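Local coordinates for protein carbohydrate deacetylase (Enterococcus faecalis, PDB 2I5I) that probably catalyses the magnesium-dependent removal of acetyl groups from acetylated carbohydrates, a step in oligosaccharide breakdown, as a member of the YdjC family, at residues I96-V101 with G135-L140; V81-D86 with L103-N108; K6-A11 with L254-E259. One frame throughout, in Å; residues are numbered along the deposited sequence.

In the fold
Contacts 1 and 2 form one continuous patch, while contact 3 lies on the other side of the chain's centre. The centres of contacts 1 and 2 are about 11 Å apart, and they touch directly: Val101 CG1 is 3.5 Å from Leu84 CD2. Their segments alternate along the chain, and the Val101-Leu84 packing joins them. Contact 3 pairs the first strand with the last and encloses both in sequence; its centre is about 28 Å from that of contact 1 and about 32 Å from that of contact 2. The side chain of His130, the predicted magnesium ligand, is about 9 Å from that of Phe97 and about 12 Å from that of Val106; contact 3 lies away from this site.

Contact 1 of 3, residues I96-V101 with G135-L140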
ATOM      1  N   ILE A  96      -7.398   9.213 -43.300  1.00 31.06           N
ATOM      2  CA  ILE A  96      -8.103   8.405 -44.301  1.00 31.95           C
ATOM      3  C   ILE A  96      -9.046   7.360 -43.740  1.00 31.72           C
ATOM      4  O   ILE A  96      -9.608   6.589 -44.530  1.00 30.10           O
ATOM      5  CB  ILE A  96      -7.068   7.728 -45.228  1.00 47.22           C
ATOM      6  CG1 ILE A  96      -5.938   7.017 -44.484  1.00 41.17           C
ATOM      7  CG2 ILE A  96      -6.523   8.742 -46.233  1.00 42.38           C
ATOM      8  CD1 ILE A  96      -5.547   5.683 -45.078  1.00 61.74           C
ATOM      9  N   PHE A  97      -9.251   7.296 -42.422  1.00 30.21           N
ATOM     10  CA  PHE A  97     -10.006   6.198 -41.839  1.00 30.49           C
ATOM     11  C   PHE A  97     -11.508   6.260 -42.129  1.00 23.99           C
ATOM     12  O   PHE A  97     -12.115   5.189 -42.280  1.00 25.68           O
ATOM     13  CB  PHE A  97      -9.814   6.153 -40.315  1.00 27.19           C
ATOM     14  CG  PHE A  97     -10.784   7.009 -39.521  1.00 21.45           C
ATOM     15  CD1 PHE A  97     -10.567   8.364 -39.356  1.00 19.93           C
ATOM     16  CD2 PHE A  97     -11.913   6.437 -38.959  1.00 24.51           C
ATOM     17  CE1 PHE A  97     -11.445   9.139 -38.635  1.00 21.99           C
ATOM     18  CE2 PHE A  97     -12.796   7.202 -38.223  1.00 21.96           C
ATOM     19  CZ  PHE A  97     -12.555   8.557 -38.053  1.00 24.56           C
ATOM     20  N   GLU A  98     -12.051   7.468 -42.181  1.00 26.14           N
ATOM     21  CA  GLU A  98     -13.508   7.628 -42.204  1.00 29.46           C
ATOM     22  C   GLU A  98     -14.138   6.850 -43.357  1.00 29.80           C
ATOM     23  O   GLU A  98     -15.217   6.283 -43.204  1.00 31.79           O
ATOM     24  CB  GLU A  98     -13.882   9.105 -42.277  1.00 26.95           C
ATOM     25  CG  GLU A  98     -15.363   9.325 -42.045  1.00 30.15           C
ATOM     26  CD  GLU A  98     -15.829  10.738 -42.280  1.00 39.95           C
ATOM     27  OE1 GLU A  98     -15.063  11.573 -42.809  1.00 46.84           O
ATOM     28  OE2 GLU A  98     -16.999  11.007 -41.929  1.00 38.88           O
ATOM     29  N   GLU A  99     -13.444   6.843 -44.479  1.00 34.02           N
ATOM     30  CA  GLU A  99     -13.847   6.232 -45.732  1.00 42.02           C
ATOM     31  C   GLU A  99     -13.700   4.721 -45.728  1.00 43.14           C
ATOM     32  O   GLU A  99     -14.324   3.990 -46.496  1.00 48.98           O
ATOM     33  CB  GLU A  99     -13.009   6.816 -46.886  1.00 45.04           C
ATOM     34  N   LYS A 100     -12.842   4.192 -44.850  1.00 38.52           N
ATOM     35  CA  LYS A 100     -12.587   2.757 -44.952  1.00 30.56           C
ATOM     36  C   LYS A 100     -13.463   1.941 -44.026  1.00 26.19           C
ATOM     37  O   LYS A 100     -13.874   0.827 -44.340  1.00 33.20           O
ATOM     38  CB  LYS A 100     -11.116   2.500 -44.616  1.00 35.54           C
ATOM     39  CG  LYS A 100     -10.158   3.304 -45.485  1.00 33.88           C
ATOM     40  CD  LYS A 100      -9.406   2.355 -46.404  1.00 38.84           C
ATOM     41  CE  LYS A 100      -8.748   3.110 -47.554  1.00 35.86           C
ATOM     42  NZ  LYS A 100      -8.572   2.173 -48.702  1.00 40.06           N
ATOM     43  N   VAL A 101     -13.741   2.474 -42.841  1.00 21.13           N
ATOM     44  CA  VAL A 101     -14.246   1.593 -41.804  1.00 25.71           C
ATOM     45  C   VAL A 101     -15.719   1.228 -42.003  1.00 29.13           C
ATOM     46  O   VAL A 101     -16.495   2.047 -42.489  1.00 33.59           O
ATOM     47  CB  VAL A 101     -14.066   2.210 -40.398  1.00 27.40           C
ATOM     48  CG1 VAL A 101     -12.595   2.468 -40.100  1.00 25.83           C
ATOM     49  CG2 VAL A 101     -14.855   3.500 -40.283  1.00 30.39           C
ATOM     50  N   GLY A 135     -17.062  11.767 -33.105  1.00 21.97           N
ATOM     51  CA  GLY A 135     -17.703  12.991 -33.550  1.00 20.12           C
ATOM     52  C   GLY A 135     -17.344  13.327 -34.981  1.00 24.54           C
ATOM     53  O   GLY A 135     -17.581  14.425 -35.480  1.00 27.88           O
ATOM     54  N   LYS A 136     -16.757  12.378 -35.700  1.00 29.70           N
ATOM     55  CA  LYS A 136     -16.343  12.656 -37.074  1.00 31.68           C
ATOM     56  C   LYS A 136     -17.550  12.772 -38.015  1.00 33.30           C
ATOM     57  O   LYS A 136     -17.514  13.528 -38.989  1.00 30.63           O
ATOM     58  CB  LYS A 136     -15.430  11.548 -37.583  1.00 27.73           C
ATOM     59  CG  LYS A 136     -14.961  11.685 -39.026  1.00 31.95           C
ATOM     60  CD  LYS A 136     -14.453  13.079 -39.328  1.00 38.81           C
ATOM     61  CE  LYS A 136     -13.192  13.065 -40.183  1.00 41.60           C
ATOM     62  NZ  LYS A 136     -12.555  14.425 -40.125  1.00 49.60           N
ATOM     63  N   ASN A 137     -18.570  12.004 -37.692  1.00 29.49           N
ATOM     64  CA  ASN A 137     -19.843  11.950 -38.384  1.00 28.51           C
ATOM     65  C   ASN A 137     -20.859  11.219 -37.513  1.00 33.81           C
ATOM     66  O   ASN A 137     -20.517  10.498 -36.569  1.00 31.95           O
ATOM     67  CB  ASN A 137     -19.721  11.298 -39.764  1.00 26.12           C
ATOM     68  CG  ASN A 137     -19.450   9.829 -39.792  1.00 28.69           C
ATOM     69  OD1 ASN A 137     -19.952   9.032 -39.000  1.00 29.55           O
ATOM     70  ND2 ASN A 137     -18.623   9.375 -40.729  1.00 36.56           N
ATOM     71  N   LYS A 138     -22.129  11.398 -37.822  1.00 26.60           N
ATOM     72  CA  LYS A 138     -23.249  10.899 -37.050  1.00 28.98           C
ATOM     73  C   LYS A 138     -23.332   9.391 -36.933  1.00 25.29           C
ATOM     74  O   LYS A 138     -23.907   8.887 -35.962  1.00 28.04           O
ATOM     75  CB  LYS A 138     -24.539  11.440 -37.710  1.00 34.43           C
ATOM     76  CG  LYS A 138     -24.966  12.780 -37.135  1.00 33.79           C
ATOM     77  CD  LYS A 138     -25.545  13.693 -38.193  1.00 33.69           C
ATOM     78  CE  LYS A 138     -25.792  15.118 -37.737  1.00 35.33           C
ATOM     79  NZ  LYS A 138     -27.180  15.529 -38.104  1.00 42.52           N
ATOM     80  N   LYS A 139     -22.781   8.685 -37.915  1.00 26.91           N
ATOM     81  CA  LYS A 139     -22.796   7.244 -37.963  1.00 26.66           C
ATOM     82  C   LYS A 139     -21.825   6.660 -36.934  1.00 30.34           C
ATOM     83  O   LYS A 139     -22.134   5.710 -36.226  1.00 24.62           O
ATOM     84  CB  LYS A 139     -22.365   6.712 -39.328  1.00 33.27           C
ATOM     85  CG  LYS A 139     -23.319   6.958 -40.478  1.00 40.66           C
ATOM     86  CD  LYS A 139     -22.540   7.259 -41.750  1.00 36.10           C
ATOM     87  N   LEU A 140     -20.626   7.243 -36.909  1.00 30.33           N
ATOM     88  CA  LEU A 140     -19.638   6.868 -35.892  1.00 28.25           C
ATOM     89  C   LEU A 140     -20.160   7.228 -34.506  1.00 24.64           C
ATOM     90  O   LEU A 140     -20.191   6.391 -33.606  1.00 23.09           O
ATOM     91  CB  LEU A 140     -18.294   7.517 -36.213  1.00 22.68           C
ATOM     92  CG  LEU A 140     -17.500   6.845 -37.345  1.00 30.19           C
ATOM     93  CD1 LEU A 140     -16.309   7.678 -37.800  1.00 29.14           C
ATOM     94  CD2 LEU A 140     -17.017   5.469 -36.922  1.00 24.34           C
TER
HETATM   95  O   HOH W   1     -17.559   6.706 -41.272  1.00 41.47           O
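Phe97 sets the CE2 and CZ corner of its ring against Leu140, in the first turn of helix 138-151, and Lys136, just before it. Phe97 CE2 lies 3.6 Å from Leu140 CD1, and Phe97 CZ rests against the aliphatic start of Lys136; both neighbours approach the ring obliquely. The side chains of Phe97 and Leu140, both buried, come from opposite directions, and Val133 also touches the ring. Glu98 supplies the polar part. With CG anti to the backbone N (chi1 -169°) and the chain extended beyond it, its carboxylate reaches Asn137: Asn137 ND2 donates to Glu98 OE2 over 2.6 Å, with an N-H...O angle of 154°. OE2 accepts through its anti lone pair, and the carboxylate and amide planes are turned 31° against each other. A water accepts from the same ND2 and donates to Glu98 O, giving a second, indirect tie. The Lys136 chain crosses Glu98 at about a right angle, Lys136 CG 3.5 Å from the carboxylate carbon Glu98 CD, but Lys136 NZ stays 4.7 Å from Glu98 OE1, too far for a salt bridge. Val101 ends the contact with a loose approach of Val101 CG2 to Leu140 CD2 at 4.5 Å; its side chain also meets Leu84 and Val106. Across the interface, Asn137 is the N-cap of helix 138-151, Asn137 OD1 taking the Leu140 N-H at 2.8 Å and, weakly, that of Lys139. Its amide is therefore held at both ends: OD1 faces the helix start, and ND2 faces Glu98 and the water. This fixes the orientation of the amide and couples the helix cap to the 96-101 turn, while the nearby lysine ammonium would be expected to ease the negative charge of Glu98 only through space.

Contact 2 of 3, residues V81-D86 with L103-N108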
ATOM      1  N   VAL A  81     -11.841  -7.641 -38.030  1.00 26.84           N
ATOM      2  CA  VAL A  81     -12.070  -6.212 -38.256  1.00 22.73           C
ATOM      3  C   VAL A  81     -11.284  -5.646 -39.420  1.00 20.94           C
ATOM      4  O   VAL A  81     -10.601  -4.630 -39.375  1.00 25.35           O
ATOM      5  CB  VAL A  81     -11.742  -5.424 -36.966  1.00 26.22           C
ATOM      6  CG1 VAL A  81     -12.845  -5.637 -35.936  1.00 30.86           C
ATOM      7  CG2 VAL A  81     -10.392  -5.857 -36.408  1.00 21.83           C
ATOM      8  N   PRO A  82     -11.408  -6.296 -40.578  1.00 28.41           N
ATOM      9  CA  PRO A  82     -10.471  -6.047 -41.666  1.00 26.08           C
ATOM     10  C   PRO A  82     -10.579  -4.639 -42.231  1.00 29.58           C
ATOM     11  O   PRO A  82      -9.629  -4.131 -42.822  1.00 27.89           O
ATOM     12  CB  PRO A  82     -10.896  -7.077 -42.721  1.00 29.94           C
ATOM     13  CG  PRO A  82     -12.301  -7.451 -42.409  1.00 33.64           C
ATOM     14  CD  PRO A  82     -12.463  -7.268 -40.930  1.00 32.20           C
ATOM     15  N   SER A  83     -11.746  -4.013 -42.056  1.00 27.84           N
ATOM     16  CA  SER A  83     -11.951  -2.673 -42.587  1.00 26.39           C
ATOM     17  C   SER A  83     -11.232  -1.610 -41.772  1.00 28.25           C
ATOM     18  O   SER A  83     -11.140  -0.441 -42.126  1.00 23.89           O
ATOM     19  CB  SER A  83     -13.455  -2.351 -42.577  1.00 24.75           C
ATOM     20  OG  SER A  83     -13.866  -2.012 -41.248  1.00 28.53           O
ATOM     21  N   LEU A  84     -10.732  -2.025 -40.603  1.00 21.95           N
ATOM     22  CA  LEU A  84     -10.182  -1.053 -39.673  1.00 19.57           C
ATOM     23  C   LEU A  84      -8.669  -0.904 -39.839  1.00 21.41           C
ATOM     24  O   LEU A  84      -8.124   0.043 -39.252  1.00 22.12           O
ATOM     25  CB  LEU A  84     -10.492  -1.468 -38.241  1.00 19.00           C
ATOM     26  CG  LEU A  84     -11.951  -1.657 -37.839  1.00 24.77           C
ATOM     27  CD1 LEU A  84     -12.068  -1.657 -36.313  1.00 29.04           C
ATOM     28  CD2 LEU A  84     -12.865  -0.588 -38.428  1.00 22.52           C
ATOM     29  N   VAL A  85      -8.046  -1.795 -40.599  1.00 23.28           N
ATOM     30  CA  VAL A  85      -6.582  -1.802 -40.615  1.00 23.91           C
ATOM     31  C   VAL A  85      -5.888  -1.650 -41.951  1.00 26.87           C
ATOM     32  O   VAL A  85      -6.405  -2.000 -43.004  1.00 25.96           O
ATOM     33  CB  VAL A  85      -6.102  -3.143 -40.019  1.00 19.41           C
ATOM     34  CG1 VAL A  85      -6.758  -3.324 -38.649  1.00 34.00           C
ATOM     35  CG2 VAL A  85      -6.404  -4.304 -40.941  1.00 21.84           C
ATOM     36  N   ASP A  86      -4.659  -1.136 -41.892  1.00 25.20           N
ATOM     37  CA  ASP A  86      -3.847  -1.068 -43.113  1.00 26.67           C
ATOM     38  C   ASP A  86      -3.308  -2.444 -43.458  1.00 26.22           C
ATOM     39  O   ASP A  86      -3.613  -3.466 -42.843  1.00 23.93           O
ATOM     40  CB  ASP A  86      -2.747  -0.024 -42.949  1.00 30.11           C
ATOM     41  CG  ASP A  86      -1.661  -0.365 -41.941  1.00 25.38           C
ATOM     42  OD1 ASP A  86      -1.519  -1.521 -41.535  1.00 21.58           O
ATOM     43  OD2 ASP A  86      -0.912   0.576 -41.566  1.00 31.04           O
ATOM     44  N   LEU A 103     -19.146   0.021 -40.025  1.00 29.76           N
ATOM     45  CA  LEU A 103     -19.688   0.401 -38.737  1.00 26.43           C
ATOM     46  C   LEU A 103     -19.858  -0.759 -37.775  1.00 27.71           C
ATOM     47  O   LEU A 103     -19.693  -0.558 -36.576  1.00 27.94           O
ATOM     48  CB  LEU A 103     -21.041   1.111 -38.926  1.00 28.53           C
ATOM     49  CG  LEU A 103     -20.907   2.537 -39.458  1.00 32.44           C
ATOM     50  CD1 LEU A 103     -22.258   3.047 -39.944  1.00 37.66           C
ATOM     51  CD2 LEU A 103     -20.319   3.458 -38.400  1.00 33.92           C
ATOM     52  N   GLU A 104     -20.183  -1.934 -38.286  1.00 24.45           N
ATOM     53  CA  GLU A 104     -20.361  -3.115 -37.468  1.00 26.54           C
ATOM     54  C   GLU A 104     -19.020  -3.540 -36.854  1.00 27.49           C
ATOM     55  O   GLU A 104     -18.996  -3.934 -35.687  1.00 27.86           O
ATOM     56  CB  GLU A 104     -20.953  -4.291 -38.249  1.00 29.59           C
ATOM     57  N   GLU A 105     -17.974  -3.448 -37.669  1.00 26.44           N
ATOM     58  CA  GLU A 105     -16.630  -3.741 -37.171  1.00 26.64           C
ATOM     59  C   GLU A 105     -16.228  -2.703 -36.122  1.00 24.99           C
ATOM     60  O   GLU A 105     -15.619  -3.087 -35.129  1.00 26.04           O
ATOM     61  CB  GLU A 105     -15.623  -3.790 -38.308  1.00 23.07           C
ATOM     62  CG  GLU A 105     -15.859  -4.953 -39.257  1.00 24.57           C
ATOM     63  CD  GLU A 105     -14.901  -4.997 -40.415  1.00 30.01           C
ATOM     64  OE1 GLU A 105     -13.964  -4.176 -40.478  1.00 32.50           O
ATOM     65  OE2 GLU A 105     -15.091  -5.869 -41.287  1.00 39.68           O
ATOM     66  N   VAL A 106     -16.570  -1.442 -36.351  1.00 25.38           N
ATOM     67  CA  VAL A 106     -16.259  -0.390 -35.380  1.00 26.05           C
ATOM     68  C   VAL A 106     -16.959  -0.700 -34.061  1.00 27.23           C
ATOM     69  O   VAL A 106     -16.407  -0.604 -32.968  1.00 22.02           O
ATOM     70  CB  VAL A 106     -16.641   1.001 -35.891  1.00 26.02           C
ATOM     71  CG1 VAL A 106     -16.277   2.084 -34.866  1.00 26.44           C
ATOM     72  CG2 VAL A 106     -15.951   1.298 -37.217  1.00 24.74           C
ATOM     73  N   TYR A 107     -18.215  -1.090 -34.154  1.00 24.07           N
ATOM     74  CA  TYR A 107     -18.955  -1.504 -32.965  1.00 22.43           C
ATOM     75  C   TYR A 107     -18.243  -2.616 -32.185  1.00 22.92           C
ATOM     76  O   TYR A 107     -18.018  -2.511 -31.035  1.00 24.07           O
ATOM     77  CB  TYR A 107     -20.380  -1.950 -33.309  1.00 23.73           C
ATOM     78  CG  TYR A 107     -21.256  -2.294 -32.122  1.00 21.14           C
ATOM     79  CD1 TYR A 107     -21.290  -3.551 -31.613  1.00 24.84           C
ATOM     80  CD2 TYR A 107     -22.067  -1.356 -31.550  1.00 23.12           C
ATOM     81  CE1 TYR A 107     -22.065  -3.857 -30.547  1.00 24.59           C
ATOM     82  CE2 TYR A 107     -22.857  -1.650 -30.513  1.00 28.06           C
ATOM     83  CZ  TYR A 107     -22.854  -2.899 -29.996  1.00 29.35           C
ATOM     84  OH  TYR A 107     -23.665  -3.194 -28.952  1.00 31.27           O
ATOM     85  N   ASN A 108     -17.889  -3.675 -32.863  1.00 21.18           N
ATOM     86  CA  ASN A 108     -17.269  -4.835 -32.239  1.00 18.60           C
ATOM     87  C   ASN A 108     -15.924  -4.470 -31.616  1.00 22.84           C
ATOM     88  O   ASN A 108     -15.592  -4.876 -30.506  1.00 21.21           O
ATOM     89  CB  ASN A 108     -17.080  -5.974 -33.239  1.00 25.87           C
ATOM     90  CG  ASN A 108     -18.420  -6.501 -33.733  1.00 40.68           C
ATOM     91  OD1 ASN A 108     -19.397  -6.478 -32.973  1.00 36.24           O
ATOM     92  ND2 ASN A 108     -18.482  -6.966 -34.973  1.00 43.88           N
TER
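Val81 and Glu105 bring the two backbones to a CA-CA distance of 5.3 Å, where a type I beta turn lies against the first turns of helix 103-117. The turn is identified by the Leu84 N to Val81 O hydrogen bond of 2.9 Å and by the helical backbone angles of Pro82 and Ser83 between them; it belongs to the long loop that follows strand 60-65 of the parallel sheet. Glu105 carries most of the contact. Its CG stands anti to the carbonyl carbon (chi1 -67°) and the rest of the chain is extended, which carries the carboxylate out from the helix to the turn. There OE1 accepts a hydrogen bond from the backbone N of Ser83, although the close approach of OE1 to the Ser83 side chain, hydroxyl included, is doubtful as modelled, and the bond length with it. The pyrrolidine ring of Pro82 lies near the other oxygen, the two side chains crossing at about a right angle. Closer to the helix, Val81 CG1 packs against Glu105 CB at 4.1 Å, covering the aliphatic base of the glutamate. Ser83 OG has its hydrogen bond with the backbone N of Asn102, and Asn102 OD1 in turn bonds Glu105 N; the turn and the helix start thus share one residue as a go-between. Beside this polar part lie the buried side chains of Leu84 and Val106, with Val101 next to Leu84 and Leu67 next to Val106; here Leu84 CD2 meets Val106 CG2 at 3.8 Å.

Contact 3 of 3, residues K6-A11 with L254-E259; sequences KLIINA and LLANYE
A parallel beta pair joins the first and last strands of the chain, 6-11 and 254-256, whose N-to-C directions in these short segments diverge by 46°. Strand 6-11 also pairs with 208-213 and 35-38, in a curled or branched parallel sheet consistent with the distorted beta/alpha barrel of related deacetylases. Two backbone hydrogen bonds prove the register, Leu7 N to Leu254 O (2.9 Å) and Ala256 N to Leu7 O (2.8 Å), so Leu7 is gripped through both its amide and its carbonyl. On one face of the sheet, Leu255 CD2 fits against Leu7 CD2 at 4.1 Å and Ile9 CD1 at 3.5 Å, Leu7 and Leu255 lying side by side. On the other, Ala256 CB sits beside Lys6 CB. Further along, Ile8 CD1 lies over one face of the Tyr258 ring, a CH-pi contact 4.0 Å from the ring centroid and 24° off its normal. The ring also stacks with His126. Main-chain bonds and aliphatic packing thus join the two strands, while the polar ends of Lys6 and Tyr258 find their partners outside the pair: Glu207 and Asp111 of a third subunit for Lys6 NZ, Glu210 for Tyr258 OH.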
ATOM      1  N   LYS A   6     -20.295  23.107 -13.271  1.00 24.24           N
ATOM      2  CA  LYS A   6     -19.420  21.955 -13.017  1.00 24.23           C
ATOM      3  C   LYS A   6     -18.475  21.773 -14.194  1.00 31.69           C
ATOM      4  O   LYS A   6     -18.898  21.624 -15.344  1.00 30.47           O
ATOM      5  CB  LYS A   6     -20.251  20.707 -12.766  1.00 25.49           C
ATOM      6  CG  LYS A   6     -21.147  20.848 -11.533  1.00 32.01           C
ATOM      7  CD  LYS A   6     -22.030  19.608 -11.455  1.00 41.92           C
ATOM      8  CE  LYS A   6     -23.475  20.018 -11.711  1.00 44.00           C
ATOM      9  NZ  LYS A   6     -24.105  20.383 -10.413  1.00 28.00           N
ATOM     10  N   LEU A   7     -17.187  21.805 -13.879  1.00 22.84           N
ATOM     11  CA  LEU A   7     -16.138  21.776 -14.873  1.00 22.19           C
ATOM     12  C   LEU A   7     -15.276  20.508 -14.724  1.00 22.31           C
ATOM     13  O   LEU A   7     -14.637  20.317 -13.709  1.00 19.48           O
ATOM     14  CB  LEU A   7     -15.221  22.992 -14.770  1.00 17.99           C
ATOM     15  CG  LEU A   7     -14.049  23.010 -15.744  1.00 18.13           C
ATOM     16  CD1 LEU A   7     -14.526  22.979 -17.192  1.00 25.41           C
ATOM     17  CD2 LEU A   7     -13.157  24.238 -15.560  1.00 21.53           C
ATOM     18  N   ILE A   8     -15.341  19.684 -15.746  1.00 19.70           N
ATOM     19  CA  ILE A   8     -14.545  18.490 -15.915  1.00 20.00           C
ATOM     20  C   ILE A   8     -13.355  18.899 -16.779  1.00 23.96           C
ATOM     21  O   ILE A   8     -13.511  19.408 -17.891  1.00 24.55           O
ATOM     22  CB  ILE A   8     -15.373  17.384 -16.573  1.00 21.27           C
ATOM     23  CG1 ILE A   8     -16.622  16.983 -15.798  1.00 21.50           C
ATOM     24  CG2 ILE A   8     -14.484  16.185 -16.865  1.00 23.36           C
ATOM     25  CD1 ILE A   8     -17.541  16.083 -16.591  1.00 21.22           C
ATOM     26  N   ILE A   9     -12.158  18.722 -16.272  1.00 23.00           N
ATOM     27  CA  ILE A   9     -10.876  18.933 -16.928  1.00 21.70           C
ATOM     28  C   ILE A   9     -10.271  17.548 -17.095  1.00 19.56           C
ATOM     29  O   ILE A   9      -9.865  16.880 -16.156  1.00 19.26           O
ATOM     30  CB  ILE A   9      -9.957  19.885 -16.144  1.00 21.26           C
ATOM     31  CG1 ILE A   9     -10.668  21.193 -15.852  1.00 20.52           C
ATOM     32  CG2 ILE A   9      -8.643  20.129 -16.864  1.00 20.85           C
ATOM     33  CD1 ILE A   9      -9.885  22.238 -15.108  1.00 21.71           C
ATOM     34  N   ASN A  10     -10.313  17.110 -18.355  1.00 18.92           N
ATOM     35  CA  ASN A  10     -10.005  15.715 -18.652  1.00 19.76           C
ATOM     36  C   ASN A  10      -8.757  15.667 -19.515  1.00 18.37           C
ATOM     37  O   ASN A  10      -8.693  16.262 -20.588  1.00 23.79           O
ATOM     38  CB  ASN A  10     -11.155  14.991 -19.375  1.00 18.64           C
ATOM     39  CG  ASN A  10     -10.843  13.523 -19.609  1.00 18.73           C
ATOM     40  OD1 ASN A  10     -11.260  12.636 -18.852  1.00 23.55           O
ATOM     41  ND2 ASN A  10     -10.114  13.278 -20.676  1.00 19.01           N
ATOM     42  N   ALA A  11      -7.786  14.909 -19.017  1.00 22.47           N
ATOM     43  CA  ALA A  11      -6.553  14.680 -19.758  1.00 16.62           C
ATOM     44  C   ALA A  11      -6.720  13.495 -20.689  1.00 14.22           C
ATOM     45  O   ALA A  11      -6.967  12.375 -20.238  1.00 19.43           O
ATOM     46  CB  ALA A  11      -5.394  14.423 -18.795  1.00 20.81           C
ATOM     47  N   LEU A 254     -16.945  24.730  -9.828  1.00 26.25           N
ATOM     48  CA  LEU A 254     -16.794  23.450  -9.156  1.00 27.27           C
ATOM     49  C   LEU A 254     -16.008  22.484 -10.031  1.00 28.47           C
ATOM     50  O   LEU A 254     -16.437  22.216 -11.158  1.00 27.82           O
ATOM     51  CB  LEU A 254     -18.121  22.768  -8.821  1.00 27.38           C
ATOM     52  CG  LEU A 254     -19.025  23.408  -7.769  1.00 31.32           C
ATOM     53  CD1 LEU A 254     -20.302  22.603  -7.591  1.00 32.74           C
ATOM     54  CD2 LEU A 254     -18.255  23.577  -6.467  1.00 37.46           C
ATOM     55  N   LEU A 255     -14.877  21.964  -9.537  1.00 25.33           N
ATOM     56  CA  LEU A 255     -14.161  21.008 -10.392  1.00 18.57           C
ATOM     57  C   LEU A 255     -14.701  19.603 -10.202  1.00 23.22           C
ATOM     58  O   LEU A 255     -14.621  19.026  -9.125  1.00 26.71           O
ATOM     59  CB  LEU A 255     -12.653  21.035 -10.110  1.00 24.18           C
ATOM     60  CG  LEU A 255     -11.880  22.205 -10.718  1.00 26.91           C
ATOM     61  CD1 LEU A 255     -10.433  22.220 -10.215  1.00 30.65           C
ATOM     62  CD2 LEU A 255     -11.900  22.151 -12.245  1.00 30.88           C
ATOM     63  N   ALA A 256     -15.230  19.039 -11.287  1.00 20.09           N
ATOM     64  CA  ALA A 256     -15.922  17.771 -11.239  1.00 21.78           C
ATOM     65  C   ALA A 256     -15.370  16.721 -12.178  1.00 17.54           C
ATOM     66  O   ALA A 256     -14.427  16.926 -12.938  1.00 22.33           O
ATOM     67  CB  ALA A 256     -17.391  18.054 -11.592  1.00 27.36           C
ATOM     68  N   ASN A 257     -16.009  15.554 -12.152  1.00 19.08           N
ATOM     69  CA  ASN A 257     -15.634  14.443 -13.022  1.00 20.35           C
ATOM     70  C   ASN A 257     -16.914  13.825 -13.580  1.00 21.59           C
ATOM     71  O   ASN A 257     -17.979  14.376 -13.264  1.00 22.61           O
ATOM     72  CB  ASN A 257     -14.771  13.414 -12.295  1.00 22.15           C
ATOM     73  CG  ASN A 257     -15.407  12.893 -11.025  1.00 29.29           C
ATOM     74  OD1 ASN A 257     -16.594  12.549 -10.999  1.00 21.32           O
ATOM     75  ND2 ASN A 257     -14.590  12.848  -9.977  1.00 22.71           N
ATOM     76  N   TYR A 258     -16.818  12.788 -14.394  1.00 19.94           N
ATOM     77  CA  TYR A 258     -18.030  12.219 -15.004  1.00 23.10           C
ATOM     78  C   TYR A 258     -18.892  11.447 -14.027  1.00 21.36           C
ATOM     79  O   TYR A 258     -19.954  10.938 -14.416  1.00 27.40           O
ATOM     80  CB  TYR A 258     -17.682  11.338 -16.213  1.00 21.67           C
ATOM     81  CG  TYR A 258     -17.573  12.055 -17.541  1.00 24.33           C
ATOM     82  CD1 TYR A 258     -16.465  12.787 -17.916  1.00 20.30           C
ATOM     83  CD2 TYR A 258     -18.610  11.998 -18.473  1.00 20.94           C
ATOM     84  CE1 TYR A 258     -16.348  13.450 -19.128  1.00 22.80           C
ATOM     85  CE2 TYR A 258     -18.508  12.646 -19.684  1.00 22.15           C
ATOM     86  CZ  TYR A 258     -17.398  13.372 -20.035  1.00 23.78           C
ATOM     87  OH  TYR A 258     -17.332  13.996 -21.251  1.00 24.58           O
ATOM     88  N   GLU A 259     -18.548  11.307 -12.748  1.00 23.37           N
ATOM     89  CA  GLU A 259     -19.459  10.787 -11.745  1.00 20.98           C
ATOM     90  C   GLU A 259     -20.695  11.696 -11.646  1.00 19.61           C
ATOM     91  O   GLU A 259     -21.759  11.277 -11.200  1.00 25.50           O
ATOM     92  CB  GLU A 259     -18.835  10.701 -10.345  1.00 20.51           C
ATOM     93  CG  GLU A 259     -17.803   9.608 -10.140  1.00 21.48           C
ATOM     94  CD  GLU A 259     -18.323   8.207 -10.403  1.00 30.62           C
ATOM     95  OE1 GLU A 259     -19.530   7.928 -10.184  1.00 25.53           O
ATOM     96  OE2 GLU A 259     -17.518   7.355 -10.848  1.00 27.72           O
TER